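Side-chain contact in alpha-1,3-glucanase (Streptomyces thermodiastaticus, PDB 7C7D), which hydrolyses alpha-1,3-glucan as a thermostable glycosidase of family GH87, its catalytic unit carrying a bound calcium ion: residues Ser273-Phe276 / Ile277-Thr280. Sequence-based numbering, arbitrary orientation.
Sequences SSHF and IDQT
His275 reaches along the chain with its imidazole to overlap the side chain of Asp278, three residues on, and the two are joined through a hydrogen bond from NE2 of His275 to OD2 of Asp278 at 2.7 Å. The N-H runs almost straight at the oxygen (172°), which lies in the ring plane and receives it on its anti lone pair; ring and carboxylate are nevertheless turned 70° against each other, and CB of Asp278 comes within 3.4 Å of the same NE2. Both side chains leave the backbone with CG anti to N (chi1 of His275 -170°), which lets them meet over the intervening bend. The other carboxylate oxygen, OD1, accepts from ND2 of Asn310, so each oxygen has a hydrogen-bond partner, which restrains rotation about the CB-CG bond. Were His275 replaced by alanine, OD2 of Asp278 would probably lose this donor and part of Pro252 and Pro305, against which the imidazole packs, would be uncovered. On the other side of the chain from this polar pair, Phe276 and Ile277 lie side by side and point the same way, both buried, CD2 of Phe276 lying 3.6 Å from CG1 of Ile277 and CE2 of Phe276 3.7 Å from CD1 of Ile277. Upstream, OG of Ser273 accepts from the backbone N of His275 (3.2 Å), an ST turn that holds the start of the bend. Polar pair on one side, apolar pair on the other: this is a corner of the right-handed parallel beta-helix of the pectate lyase-like fold, where the chain passes from strand 269-272 into strand 277-279, an end strand of its parallel sheet.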
ATOM      1  N   SER A 273      16.754  -5.581 -10.055  1.00 12.97           N
ATOM      2  CA  SER A 273      16.875  -4.306 -10.740  1.00 13.07           C
ATOM      3  C   SER A 273      16.265  -3.222  -9.877  1.00 12.62           C
ATOM      4  O   SER A 273      15.238  -3.442  -9.228  1.00 13.08           O
ATOM      5  CB  SER A 273      16.128  -4.336 -12.072  1.00 13.67           C
ATOM      6  OG  SER A 273      16.304  -3.121 -12.769  1.00 13.49           O
ATOM      7  N   SER A 274      16.904  -2.053  -9.887  1.00 13.35           N
ATOM      8  CA  SER A 274      16.369  -0.859  -9.257  1.00 13.49           C
ATOM      9  C   SER A 274      15.907   0.170 -10.280  1.00 12.69           C
ATOM     10  O   SER A 274      15.648   1.319  -9.915  1.00 13.86           O
ATOM     11  CB  SER A 274      17.405  -0.256  -8.301  1.00 13.92           C
ATOM     12  OG  SER A 274      17.743  -1.177  -7.277  1.00 13.99           O
ATOM     13  N   HIS A 275      15.799  -0.214 -11.554  1.00 12.44           N
ATOM     14  CA  HIS A 275      15.451   0.709 -12.630  1.00 12.73           C
ATOM     15  C   HIS A 275      15.038  -0.132 -13.829  1.00 13.02           C
ATOM     16  O   HIS A 275      15.746  -0.181 -14.837  1.00 14.05           O
ATOM     17  CB  HIS A 275      16.672   1.576 -12.964  1.00 13.07           C
ATOM     18  CG  HIS A 275      16.389   2.719 -13.887  1.00 12.43           C
ATOM     19  ND1 HIS A 275      17.359   3.261 -14.701  1.00 12.85           N
ATOM     20  CD2 HIS A 275      15.265   3.441 -14.110  1.00 12.52           C
ATOM     21  CE1 HIS A 275      16.845   4.264 -15.389  1.00 13.65           C
ATOM     22  NE2 HIS A 275      15.575   4.397 -15.049  1.00 13.83           N
ATOM     23  N   PHE A 276      13.906  -0.828 -13.719  1.00 12.70           N
ATOM     24  CA  PHE A 276      13.623  -1.929 -14.633  1.00 12.86           C
ATOM     25  C   PHE A 276      13.091  -1.450 -15.982  1.00 12.71           C
ATOM     26  O   PHE A 276      13.711  -1.694 -17.023  1.00 13.99           O
ATOM     27  CB  PHE A 276      12.685  -2.939 -13.967  1.00 12.98           C
ATOM     28  CG  PHE A 276      12.358  -4.121 -14.828  1.00 13.27           C
ATOM     29  CD1 PHE A 276      13.351  -4.996 -15.240  1.00 14.81           C
ATOM     30  CD2 PHE A 276      11.059  -4.348 -15.237  1.00 14.42           C
ATOM     31  CE1 PHE A 276      13.045  -6.088 -16.033  1.00 14.94           C
ATOM     32  CE2 PHE A 276      10.745  -5.434 -16.032  1.00 14.96           C
ATOM     33  CZ  PHE A 276      11.740  -6.307 -16.433  1.00 15.67           C
ATOM     34  N   ILE A 277      11.936  -0.782 -15.993  1.00 12.90           N
ATOM     35  CA  ILE A 277      11.376  -0.191 -17.205  1.00 12.43           C
ATOM     36  C   ILE A 277      11.253   1.307 -16.984  1.00 12.61           C
ATOM     37  O   ILE A 277      10.703   1.742 -15.968  1.00 12.43           O
ATOM     38  CB  ILE A 277      10.015  -0.815 -17.572  1.00 13.43           C
ATOM     39  CG1 ILE A 277      10.212  -2.250 -18.066  1.00 14.75           C
ATOM     40  CG2 ILE A 277       9.293   0.026 -18.624  1.00 15.41           C
ATOM     41  CD1 ILE A 277       8.910  -3.050 -18.157  1.00 16.01           C
ATOM     42  N   ASP A 278      11.767   2.092 -17.932  1.00 12.51           N
ATOM     43  CA  ASP A 278      11.703   3.548 -17.836  1.00 12.75           C
ATOM     44  C   ASP A 278      11.535   4.086 -19.250  1.00 12.76           C
ATOM     45  O   ASP A 278      12.481   4.066 -20.047  1.00 13.99           O
ATOM     46  CB  ASP A 278      12.972   4.085 -17.170  1.00 13.82           C
ATOM     47  CG  ASP A 278      12.897   5.565 -16.830  1.00 13.79           C
ATOM     48  OD1 ASP A 278      11.921   6.238 -17.225  1.00 14.52           O
ATOM     49  OD2 ASP A 278      13.828   6.057 -16.154  1.00 15.36           O
ATOM     50  N   GLN A 279      10.330   4.546 -19.577  1.00 12.32           N
ATOM     51  CA  GLN A 279      10.049   5.010 -20.925  1.00 13.10           C
ATOM     52  C   GLN A 279       8.866   5.958 -20.868  1.00 13.17           C
ATOM     53  O   GLN A 279       7.909   5.718 -20.130  1.00 13.62           O
ATOM     54  CB  GLN A 279       9.745   3.830 -21.857  1.00 14.04           C
ATOM     55  CG  GLN A 279       8.636   2.915 -21.353  1.00 14.77           C
ATOM     56  CD  GLN A 279       8.511   1.646 -22.167  1.00 14.56           C
ATOM     57  OE1 GLN A 279       9.469   1.183 -22.777  1.00 16.77           O
ATOM     58  NE2 GLN A 279       7.315   1.081 -22.193  1.00 14.30           N
ATOM     59  N   THR A 280       8.940   7.037 -21.637  1.00 14.44           N
ATOM     60  CA  THR A 280       7.870   8.023 -21.606  1.00 16.69           C
ATOM     61  C   THR A 280       6.682   7.614 -22.454  1.00 18.02           C
ATOM     62  O   THR A 280       5.589   8.159 -22.272  1.00 19.59           O
ATOM     63  CB  THR A 280       8.383   9.389 -22.059  1.00 19.71           C
ATOM     64  OG1 THR A 280       8.945   9.271 -23.371  1.00 21.43           O
ATOM     65  CG2 THR A 280       9.442   9.914 -21.099  1.00 21.11           C
TER